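PDB 4CHM: IMC sub-compartment protein ISP1 from Toxoplasma gondii, which belongs to a family of inner membrane complex sub-compartment proteins critical for replication of this apicomplexan parasite and adopts a pleckstrin homology fold. Local coordinates for residues C38-N43 with L104-V109; L49-E54 with R58-S63; K66-T71 with T113-L118. One frame throughout, in Å; residues are numbered along the deposited sequence.

Interaction 1: C38-N43 with L104-V109. With SO4 (sulfate ion), chain H.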
loop_
_atom_site.group_PDB
_atom_site.type_symbol
_atom_site.label_atom_id
_atom_site.label_comp_id
_atom_site.label_asym_id
_atom_site.label_seq_id
_atom_site.Cartn_x
_atom_site.Cartn_y
_atom_site.Cartn_z
ATOM N N CYS A 38 8.152 7.655 4.508
ATOM C CA CYS A 38 7.101 7.514 5.469
ATOM C C CYS A 38 7.140 6.217 6.272
ATOM O O CYS A 38 7.773 5.281 5.895
ATOM C CB CYS A 38 5.757 7.606 4.762
ATOM S SG CYS A 38 5.404 9.055 3.791
ATOM N N ILE A 39 6.408 6.184 7.367
ATOM C CA ILE A 39 6.104 4.949 8.062
ATOM C C ILE A 39 4.643 4.595 7.915
ATOM O O ILE A 39 3.753 5.422 8.181
ATOM C CB ILE A 39 6.434 5.084 9.563
ATOM C CG1 ILE A 39 7.943 5.406 9.755
ATOM C CG2 ILE A 39 5.934 3.878 10.371
ATOM C CD1 ILE A 39 8.871 4.283 9.363
ATOM N N LEU A 40 4.410 3.368 7.460
ATOM C CA LEU A 40 3.095 2.804 7.292
ATOM C C LEU A 40 2.822 1.864 8.435
ATOM O O LEU A 40 3.645 0.989 8.750
ATOM C CB LEU A 40 2.999 2.027 5.975
ATOM C CG LEU A 40 1.675 1.365 5.600
ATOM C CD1 LEU A 40 0.567 2.403 5.332
ATOM C CD2 LEU A 40 1.863 0.431 4.388
ATOM N N HIS A 41 1.647 2.003 9.025
ATOM C CA HIS A 41 1.300 1.248 10.207
ATOM C C HIS A 41 -0.128 0.803 10.138
ATOM O O HIS A 41 -0.959 1.472 9.541
ATOM C CB HIS A 41 1.530 2.088 11.467
ATOM C CG HIS A 41 1.176 1.379 12.748
ATOM N ND1 HIS A 41 0.032 1.612 13.411
ATOM C CD2 HIS A 41 1.906 0.473 13.538
ATOM C CE1 HIS A 41 0.003 0.869 14.559
ATOM N NE2 HIS A 41 1.143 0.186 14.638
ATOM N N TYR A 42 -0.421 -0.351 10.714
ATOM C CA TYR A 42 -1.825 -0.766 10.898
ATOM C C TYR A 42 -2.185 -0.765 12.348
ATOM O O TYR A 42 -1.483 -1.376 13.157
ATOM C CB TYR A 42 -2.072 -2.170 10.355
ATOM C CG TYR A 42 -3.552 -2.547 10.395
ATOM C CD1 TYR A 42 -4.494 -1.786 9.700
ATOM C CD2 TYR A 42 -4.011 -3.587 11.193
ATOM C CE1 TYR A 42 -5.837 -2.098 9.742
ATOM C CE2 TYR A 42 -5.362 -3.911 11.240
ATOM C CZ TYR A 42 -6.266 -3.163 10.514
ATOM O OH TYR A 42 -7.615 -3.459 10.553
ATOM N N ASN A 43 -3.308 -0.106 12.665
ATOM C CA ASN A 43 -3.877 -0.065 14.021
ATOM C C ASN A 43 -5.122 -0.955 14.100
ATOM O O ASN A 43 -6.196 -0.560 13.657
ATOM C CB ASN A 43 -4.241 1.393 14.387
ATOM C CG ASN A 43 -4.689 1.540 15.836
ATOM O OD1 ASN A 43 -5.716 1.008 16.237
ATOM N ND2 ASN A 43 -3.905 2.253 16.626
ATOM N N LEU A 104 1.538 4.066 -2.655
ATOM C CA LEU A 104 2.571 3.624 -1.709
ATOM C C LEU A 104 3.532 2.767 -2.477
ATOM O O LEU A 104 3.120 1.817 -3.184
ATOM C CB LEU A 104 1.975 2.746 -0.618
ATOM C CG LEU A 104 0.833 3.315 0.217
ATOM C CD1 LEU A 104 0.280 2.240 1.116
ATOM C CD2 LEU A 104 1.311 4.492 1.017
ATOM N N ARG A 105 4.812 3.049 -2.344
ATOM C CA ARG A 105 5.824 2.170 -2.979
ATOM C C ARG A 105 6.552 1.339 -1.908
ATOM O O ARG A 105 7.120 1.898 -0.976
ATOM C CB ARG A 105 6.847 2.989 -3.768
ATOM C CG ARG A 105 7.903 2.084 -4.432
ATOM C CD ARG A 105 8.951 2.901 -5.145
ATOM N NE ARG A 105 8.439 3.551 -6.363
ATOM C CZ ARG A 105 9.120 4.490 -7.034
ATOM N NH1 ARG A 105 10.285 4.925 -6.547
ATOM N NH2 ARG A 105 8.614 5.054 -8.136
ATOM N N PHE A 106 6.454 0.016 -2.016
ATOM C CA PHE A 106 7.084 -0.884 -1.071
ATOM C C PHE A 106 8.517 -1.163 -1.501
ATOM O O PHE A 106 8.922 -0.759 -2.577
ATOM C CB PHE A 106 6.268 -2.196 -0.960
ATOM C CG PHE A 106 4.933 -2.009 -0.310
ATOM C CD1 PHE A 106 3.849 -1.532 -1.058
ATOM C CD2 PHE A 106 4.796 -2.126 1.084
ATOM C CE1 PHE A 106 2.644 -1.235 -0.431
ATOM C CE2 PHE A 106 3.603 -1.839 1.700
ATOM C CZ PHE A 106 2.519 -1.391 0.946
ATOM N N ASP A 107 9.225 -1.965 -0.715
ATOM C CA ASP A 107 10.627 -2.300 -0.991
ATOM C C ASP A 107 10.847 -3.147 -2.251
ATOM O O ASP A 107 11.939 -3.197 -2.779
ATOM C CB ASP A 107 11.235 -3.010 0.217
ATOM C CG ASP A 107 11.426 -2.081 1.392
ATOM O OD1 ASP A 107 10.894 -0.946 1.352
ATOM O OD2 ASP A 107 12.121 -2.463 2.355
ATOM N N GLY A 108 9.831 -3.857 -2.697
ATOM C CA GLY A 108 9.964 -4.639 -3.921
ATOM C C GLY A 108 8.678 -5.380 -4.205
ATOM O O GLY A 108 7.642 -5.113 -3.563
ATOM N N VAL A 109 8.715 -6.260 -5.203
ATOM C CA VAL A 109 7.502 -6.833 -5.755
ATOM C C VAL A 109 6.805 -7.720 -4.735
ATOM O O VAL A 109 5.584 -7.777 -4.695
ATOM C CB VAL A 109 7.807 -7.624 -7.066
ATOM C CG1 VAL A 109 6.530 -8.206 -7.651
ATOM C CG2 VAL A 109 8.456 -6.686 -8.082
HETATM S S SO4 H . 12.020 6.269 -9.372
HETATM O O1 SO4 H . 12.581 4.879 -9.568
HETATM O O2 SO4 H . 10.635 6.420 -9.994
HETATM O O3 SO4 H . 12.946 7.288 -9.965
HETATM O O4 SO4 H . 11.943 6.648 -7.920
#

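Interaction 2: L49-E54 with R58-S63. With SO4 (sulfate ion), chain F.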
loop_
_atom_site.group_PDB
_atom_site.type_symbol
_atom_site.label_atom_id
_atom_site.label_comp_id
_atom_site.label_asym_id
_atom_site.label_seq_id
_atom_site.Cartn_x
_atom_site.Cartn_y
_atom_site.Cartn_z
ATOM N N LEU A 49 -5.214 2.341 8.817
ATOM C CA LEU A 49 -3.827 2.509 8.421
ATOM C C LEU A 49 -3.410 3.933 8.733
ATOM O O LEU A 49 -4.144 4.871 8.453
ATOM C CB LEU A 49 -3.671 2.317 6.899
ATOM C CG LEU A 49 -3.672 0.930 6.272
ATOM C CD1 LEU A 49 -3.627 1.081 4.762
ATOM C CD2 LEU A 49 -2.518 0.071 6.750
ATOM N N SER A 50 -2.177 4.106 9.172
ATOM C CA SER A 50 -1.611 5.423 9.190
ATOM C C SER A 50 -0.428 5.500 8.254
ATOM O O SER A 50 0.309 4.515 8.066
ATOM C CB SER A 50 -1.201 5.809 10.605
ATOM O OG SER A 50 -0.271 4.875 11.122
ATOM N N ILE A 51 -0.219 6.703 7.723
ATOM C CA ILE A 51 0.933 7.032 6.914
ATOM C C ILE A 51 1.550 8.300 7.525
ATOM O O ILE A 51 0.896 9.341 7.622
ATOM C CB ILE A 51 0.505 7.341 5.475
ATOM C CG1 ILE A 51 -0.236 6.126 4.874
ATOM C CG2 ILE A 51 1.709 7.719 4.632
ATOM C CD1 ILE A 51 -0.870 6.410 3.531
ATOM N N SER A 52 2.801 8.210 7.909
ATOM C CA SER A 52 3.455 9.273 8.654
ATOM C C SER A 52 4.651 9.700 7.877
ATOM O O SER A 52 5.543 8.896 7.670
ATOM C CB SER A 52 3.911 8.733 10.014
ATOM O OG SER A 52 4.587 9.732 10.748
ATOM N N CYS A 53 4.680 10.968 7.444
ATOM C CA CYS A 53 5.789 11.498 6.643
ATOM C C CYS A 53 6.095 12.932 7.062
ATOM O O CYS A 53 5.188 13.721 7.257
ATOM C CB CYS A 53 5.432 11.533 5.150
ATOM S SG CYS A 53 4.300 10.248 4.581
ATOM N N GLU A 54 7.373 13.241 7.207
ATOM C CA GLU A 54 7.794 14.582 7.557
ATOM C C GLU A 54 6.923 15.165 8.681
ATOM O O GLU A 54 6.376 16.285 8.568
ATOM C CB GLU A 54 7.819 15.476 6.296
ATOM C CG GLU A 54 8.950 15.052 5.342
ATOM C CD GLU A 54 8.889 15.698 3.965
ATOM O OE1 GLU A 54 8.032 16.574 3.739
ATOM O OE2 GLU A 54 9.695 15.290 3.092
ATOM N N ARG A 58 -1.345 10.811 8.652
ATOM C CA ARG A 58 -2.662 10.665 8.081
ATOM C C ARG A 58 -3.236 9.318 8.413
ATOM O O ARG A 58 -2.617 8.323 8.191
ATOM C CB ARG A 58 -2.676 10.887 6.578
ATOM C CG ARG A 58 -4.024 10.683 5.939
ATOM C CD ARG A 58 -4.084 11.214 4.530
ATOM N NE ARG A 58 -5.412 11.104 3.981
ATOM C CZ ARG A 58 -5.829 11.624 2.840
ATOM N NH1 ARG A 58 -5.042 12.308 2.069
ATOM N NH2 ARG A 58 -7.064 11.449 2.484
ATOM N N VAL A 59 -4.448 9.317 8.913
ATOM C CA VAL A 59 -5.120 8.113 9.300
ATOM C C VAL A 59 -6.211 7.752 8.285
ATOM O O VAL A 59 -7.091 8.523 8.040
ATOM C CB VAL A 59 -5.702 8.214 10.728
ATOM C CG1 VAL A 59 -6.618 7.057 11.034
ATOM C CG2 VAL A 59 -4.620 8.292 11.788
ATOM N N ILE A 60 -6.116 6.575 7.703
ATOM C CA ILE A 60 -7.130 6.090 6.779
ATOM C C ILE A 60 -7.822 4.858 7.366
ATOM O O ILE A 60 -7.247 3.753 7.377
ATOM C CB ILE A 60 -6.534 5.699 5.409
ATOM C CG1 ILE A 60 -5.779 6.869 4.778
ATOM C CG2 ILE A 60 -7.645 5.284 4.450
ATOM C CD1 ILE A 60 -4.308 6.607 4.602
ATOM N N PRO A 61 -9.061 5.036 7.865
ATOM C CA PRO A 61 -9.884 3.873 8.233
ATOM C C PRO A 61 -9.972 2.864 7.090
ATOM O O PRO A 61 -10.073 3.247 5.919
ATOM C CB PRO A 61 -11.275 4.475 8.512
ATOM C CG PRO A 61 -11.049 5.939 8.693
ATOM C CD PRO A 61 -9.823 6.299 7.884
ATOM N N LEU A 62 -9.937 1.585 7.431
ATOM C CA LEU A 62 -10.043 0.522 6.440
ATOM C C LEU A 62 -11.309 0.670 5.610
ATOM O O LEU A 62 -11.376 0.253 4.446
ATOM C CB LEU A 62 -10.057 -0.826 7.137
ATOM C CG LEU A 62 -9.135 -1.834 6.500
ATOM C CD1 LEU A 62 -7.726 -1.273 6.458
ATOM C CD2 LEU A 62 -9.185 -3.122 7.291
ATOM N N SER A 63 -12.335 1.222 6.233
ATOM C CA SER A 63 -13.611 1.302 5.599
ATOM C C SER A 63 -13.628 2.452 4.585
ATOM O O SER A 63 -14.522 2.527 3.760
ATOM C CB SER A 63 -14.721 1.443 6.643
ATOM O OG SER A 63 -14.499 2.576 7.471
HETATM S S SO4 F . -7.819 13.538 -0.326
HETATM O O1 SO4 F . -7.889 13.672 -1.808
HETATM O O2 SO4 F . -8.811 14.424 0.293
HETATM O O3 SO4 F . -6.450 13.933 0.111
HETATM O O4 SO4 F . -8.135 12.132 0.076
#

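Interaction 3: K66-T71 with T113-L118. With SO4 (sulfate ion), chain E.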
loop_
_atom_site.group_PDB
_atom_site.type_symbol
_atom_site.label_atom_id
_atom_site.label_comp_id
_atom_site.label_asym_id
_atom_site.label_seq_id
_atom_site.Cartn_x
_atom_site.Cartn_y
_atom_site.Cartn_z
ATOM N N LYS A 66 -11.676 1.996 -0.656
ATOM C CA LYS A 66 -12.645 1.459 -1.575
ATOM C C LYS A 66 -12.012 0.358 -2.448
ATOM O O LYS A 66 -12.669 -0.616 -2.793
ATOM C CB LYS A 66 -13.142 2.604 -2.457
ATOM C CG LYS A 66 -14.304 2.291 -3.376
ATOM C CD LYS A 66 -14.583 3.515 -4.253
ATOM C CE LYS A 66 -15.089 3.138 -5.640
ATOM N NZ LYS A 66 -16.254 2.215 -5.557
ATOM N N ALA A 67 -10.739 0.517 -2.792
ATOM C CA ALA A 67 -10.096 -0.388 -3.769
ATOM C C ALA A 67 -8.575 -0.297 -3.649
ATOM O O ALA A 67 -8.048 0.751 -3.294
ATOM C CB ALA A 67 -10.524 -0.023 -5.193
ATOM N N LEU A 68 -7.870 -1.311 -4.081
ATOM C CA LEU A 68 -6.457 -1.209 -4.212
ATOM C C LEU A 68 -6.069 -1.288 -5.657
ATOM O O LEU A 68 -6.388 -2.216 -6.313
ATOM C CB LEU A 68 -5.722 -2.256 -3.396
ATOM C CG LEU A 68 -6.027 -2.376 -1.930
ATOM C CD1 LEU A 68 -5.832 -3.779 -1.472
ATOM C CD2 LEU A 68 -5.298 -1.396 -1.067
ATOM N N LEU A 69 -5.337 -0.288 -6.116
ATOM C CA LEU A 69 -4.791 -0.279 -7.457
ATOM C C LEU A 69 -3.407 -0.929 -7.423
ATOM O O LEU A 69 -2.510 -0.438 -6.760
ATOM C CB LEU A 69 -4.672 1.164 -7.939
ATOM C CG LEU A 69 -5.879 2.087 -7.778
ATOM C CD1 LEU A 69 -5.745 3.392 -8.546
ATOM C CD2 LEU A 69 -7.147 1.368 -8.173
ATOM N N HIS A 70 -3.253 -2.065 -8.091
ATOM C CA HIS A 70 -1.964 -2.743 -8.141
ATOM C C HIS A 70 -1.425 -3.153 -9.513
ATOM O O HIS A 70 -0.235 -3.241 -9.685
ATOM C CB HIS A 70 -1.952 -3.934 -7.198
ATOM C CG HIS A 70 -2.997 -4.951 -7.507
ATOM N ND1 HIS A 70 -2.706 -6.152 -8.103
ATOM C CD2 HIS A 70 -4.335 -4.937 -7.322
ATOM C CE1 HIS A 70 -3.815 -6.844 -8.252
ATOM N NE2 HIS A 70 -4.819 -6.125 -7.800
ATOM N N THR A 71 -2.305 -3.444 -10.465
ATOM C CA THR A 71 -1.872 -3.824 -11.807
ATOM C C THR A 71 -1.344 -2.628 -12.578
ATOM O O THR A 71 -1.763 -1.507 -12.353
ATOM C CB THR A 71 -2.980 -4.497 -12.640
ATOM O OG1 THR A 71 -3.912 -3.512 -13.079
ATOM C CG2 THR A 71 -3.691 -5.595 -11.855
ATOM N N THR A 113 3.090 -7.359 -3.450
ATOM C CA THR A 113 2.138 -8.424 -3.671
ATOM C C THR A 113 1.458 -8.885 -2.400
ATOM O O THR A 113 0.258 -8.991 -2.368
ATOM C CB THR A 113 2.766 -9.638 -4.371
ATOM O OG1 THR A 113 3.353 -9.242 -5.592
ATOM C CG2 THR A 113 1.734 -10.648 -4.648
ATOM N N CYS A 114 2.233 -9.090 -1.346
ATOM C CA CYS A 114 1.671 -9.467 -0.026
ATOM C C CYS A 114 0.718 -8.462 0.530
ATOM O O CYS A 114 -0.222 -8.834 1.210
ATOM C CB CYS A 114 2.772 -9.702 1.015
ATOM S SG CYS A 114 3.678 -11.215 0.753
ATOM N N PHE A 115 1.037 -7.177 0.364
ATOM C CA PHE A 115 0.177 -6.132 0.877
ATOM C C PHE A 115 -1.217 -6.231 0.320
ATOM O O PHE A 115 -2.209 -5.979 1.044
ATOM C CB PHE A 115 0.722 -4.742 0.560
ATOM C CG PHE A 115 -0.059 -3.627 1.226
ATOM C CD1 PHE A 115 -0.012 -3.461 2.615
ATOM C CD2 PHE A 115 -0.761 -2.718 0.483
ATOM C CE1 PHE A 115 -0.668 -2.396 3.241
ATOM C CE2 PHE A 115 -1.493 -1.686 1.102
ATOM C CZ PHE A 115 -1.429 -1.523 2.482
ATOM N N VAL A 116 -1.310 -6.451 -0.988
ATOM C CA VAL A 116 -2.629 -6.539 -1.647
ATOM C C VAL A 116 -3.471 -7.662 -1.033
ATOM O O VAL A 116 -4.615 -7.439 -0.648
ATOM C CB VAL A 116 -2.507 -6.678 -3.196
ATOM C CG1 VAL A 116 -3.850 -7.014 -3.827
ATOM C CG2 VAL A 116 -1.977 -5.367 -3.795
ATOM N N ASP A 117 -2.881 -8.827 -0.854
ATOM C CA ASP A 117 -3.542 -9.944 -0.194
ATOM C C ASP A 117 -3.903 -9.687 1.252
ATOM O O ASP A 117 -4.995 -9.953 1.651
ATOM C CB ASP A 117 -2.663 -11.168 -0.248
ATOM C CG ASP A 117 -2.418 -11.632 -1.639
ATOM O OD1 ASP A 117 -3.365 -11.727 -2.403
ATOM O OD2 ASP A 117 -1.285 -11.885 -1.972
ATOM N N LEU A 118 -2.991 -9.132 2.024
ATOM C CA LEU A 118 -3.248 -8.844 3.416
ATOM C C LEU A 118 -4.382 -7.840 3.613
ATOM O O LEU A 118 -5.180 -7.991 4.495
ATOM C CB LEU A 118 -1.985 -8.326 4.094
ATOM C CG LEU A 118 -2.117 -7.942 5.558
ATOM C CD1 LEU A 118 -2.490 -9.129 6.410
ATOM C CD2 LEU A 118 -0.886 -7.249 6.089
HETATM S S SO4 E . -8.294 -6.891 -8.761
HETATM O O1 SO4 E . -8.254 -8.113 -9.603
HETATM O O2 SO4 E . -7.974 -5.741 -9.589
HETATM O O3 SO4 E . -7.301 -7.020 -7.662
HETATM O O4 SO4 E . -9.617 -6.734 -8.168
#

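Interaction 1: C38-N43 with L104-V109
Leu104 meets Leu40 in the hydrophobic interior of the pleckstrin homology fold, where two strands that are not neighbours in the sheet touch through their side chains. Strand 24-29 runs between 35-43 and 101-105 in the sheet order, so the nearest alpha carbons, those of Leu40 and Leu104, stay 9.1 Å apart, and no hydrogen bond joins the two segments. From Leu104 it is CD1 that reaches across, coming within 4.1 Å of Leu40 CD2. Leu40 answers with its side chain swung to the carbonyl side, CG opposite the backbone N; chi1 -179° and chi2 66° together turn CD2 toward this partner. Ile51 lies against both leucines and Val28 against Leu104, so the pair is part of a larger apolar cluster.

Arg105 comes next and leaves that interior. Its chain is bent at chi3, and the guanidinium forms two bonds with a sulfate, probably from the crystallisation liquor: Arg105 NH1 to sulfate O4 at 2.8 Å and Arg105 NH2 to O2 at 3.1 Å. O4 lies at the edge of the group, in its plane. Asp87 takes NE in a salt bridge and the Asn83 carbonyl takes NH2 as well, so protein and anion together fix how the guanidinium is turned.

At Phe106 the chain has left the strand, yet the ring reaches back inside. It crosses the Leu40 side chain at about a right angle, and Leu40 CD2 approaches it obliquely, 3.9 Å from both Phe106 CE2 and Phe106 CZ. Phe115 meets the same ring with its plane turned by about 40°. Past Phe106, Gly108 takes the N-cap position of helix 109-125, whose first residue, Val109, accepts a hydrogen bond from Thr113 OG1 through its carbonyl O.

Interaction 2: L49-E54 with R58-S63
Leu49 and Ile60 share the shortest backbone bond between the segments: Ile60 N donates to Leu49 O at 2.7 Å with an N-H...O angle of 170°, arriving nearly in line with the carbonyl bond. The return bond, Leu49 N to Ile60 O, is 2.9 Å long, and its donor stands above the carbonyl plane. Two residues on, Ile51 and Arg58 make a second hydrogen-bonded pair, with 2.9 Å both from Ile51 N to Arg58 O and from Arg58 N to Ile51 O. Between them Ser50 faces Val59 as a non-hydrogen-bonded pair; there Ser50 CA lies 3.2 Å from Arg58 O in a CA-H...O contact.

Arg58 has a second polar job. Its chain is extended from CG to NE and carries the guanidinium away from strand 49-53 to a sulfate, probably from the crystallisation liquor. Arg58 NH2 bonds sulfate O4 at 2.7 Å and NH1 bonds O3, the two nitrogens gripping the anion side by side with its sulfur in the guanidinium plane. Ser98 and Asn100 hold the same ion, so across this site the arginine faces the turn between strands 90-95 and 101-105.

Leu49, Ile51 and Ile60 occupy the buried face. Ile51 CD1 and Ile60 CD1 come within 3.6 Å, their side chains crossing diagonally between the two strands, while Leu93 packs on Leu49 and Ile60, and Ile102 on both isoleucines. Ser50 and Val59 look the other way, toward the outside. The directions of 49-53 and 58-61 differ by 161°, 19° from exactly antiparallel, which leaves the pair twisted rather than flat. This is a beta hairpin, strand 48-53 returning as 56-61, and within the pleckstrin homology fold it closes the first run of strands, with 56-61 at one edge of the sheet order.

Interaction 3: K66-T71 with T113-L118
His70, whose ring lies against Val116, donates from NE2 to sulfate O3 at 2.6 Å, with a nearly straight N-H...O angle of 172°. Gln74 NE2 and Lys120 NZ bind the same ion, which probably comes from the crystallisation liquor; the nearby anion would be expected to favour a protonated imidazole. Gln74 is itself held through OE1, which accepts from the backbone N of both His70 and Thr71, so the loop that carries the histidine also positions a second ligand of the sulfate.

The imidazole is sandwiched. Val116 CG1 sits over the centre of one face in a CH-pi contact, 4.2 Å from the centroid of the His70 ring and 11° off its normal, while Thr71 CG2 covers the opposite face toward the rim. The other valine branch lies alongside the root of the ring, with Val116 CG2 3.7 Å from His70 CB. This fit depends on the histidine's first torsion: at chi1 59°, CG is set between the backbone N and the carbonyl carbon, which stands the ring against the helix.

That helix, 109-125, is the C-terminal helix of the pleckstrin homology fold, and here it packs across the end of the sheet beside strand 65-69, the outermost strand on this side. The strand starts with a classic beta bulge in which Lys66 and Ala67 both face His94.

Leu68 supplies the strand's own part of the packing. Leu68 CD1 touches the helix backbone, 3.9 Å from Val116 O, and Leu68 CD2 approaches the Phe115 ring obliquely, 4.4 Å from Phe115 CE2. Val91, on the neighbouring strand, backs Leu68, Phe115 and Val116 together, and Leu119, one helical turn beyond Phe115, also packs on Leu68.

Overall arrangement
Phe115 ties the three contacts together. Phe115 CG lies 3.4 Å from Phe106 CZ and Phe115 CE1 4.0 Å from Leu40 CD2, joining interactions 1 and 3, while Phe115 CZ packs 4.1 Å from Leu49 CD1 of interaction 2. Interactions 1 and 2, with centres about 11 Å apart, also share neighbouring strands: the Cys38-Cys53 disulfide bonds them covalently, and Ile39 N probably donates to Ser52 O at 2.9 Å. The centres of interactions 2 and 3 are about 16 Å apart, near the two outer strands of the sheet order. Each contact has a separate sulfate at its margin, held by Arg105, Arg58 or His70, while the apolar parts converge on one interior.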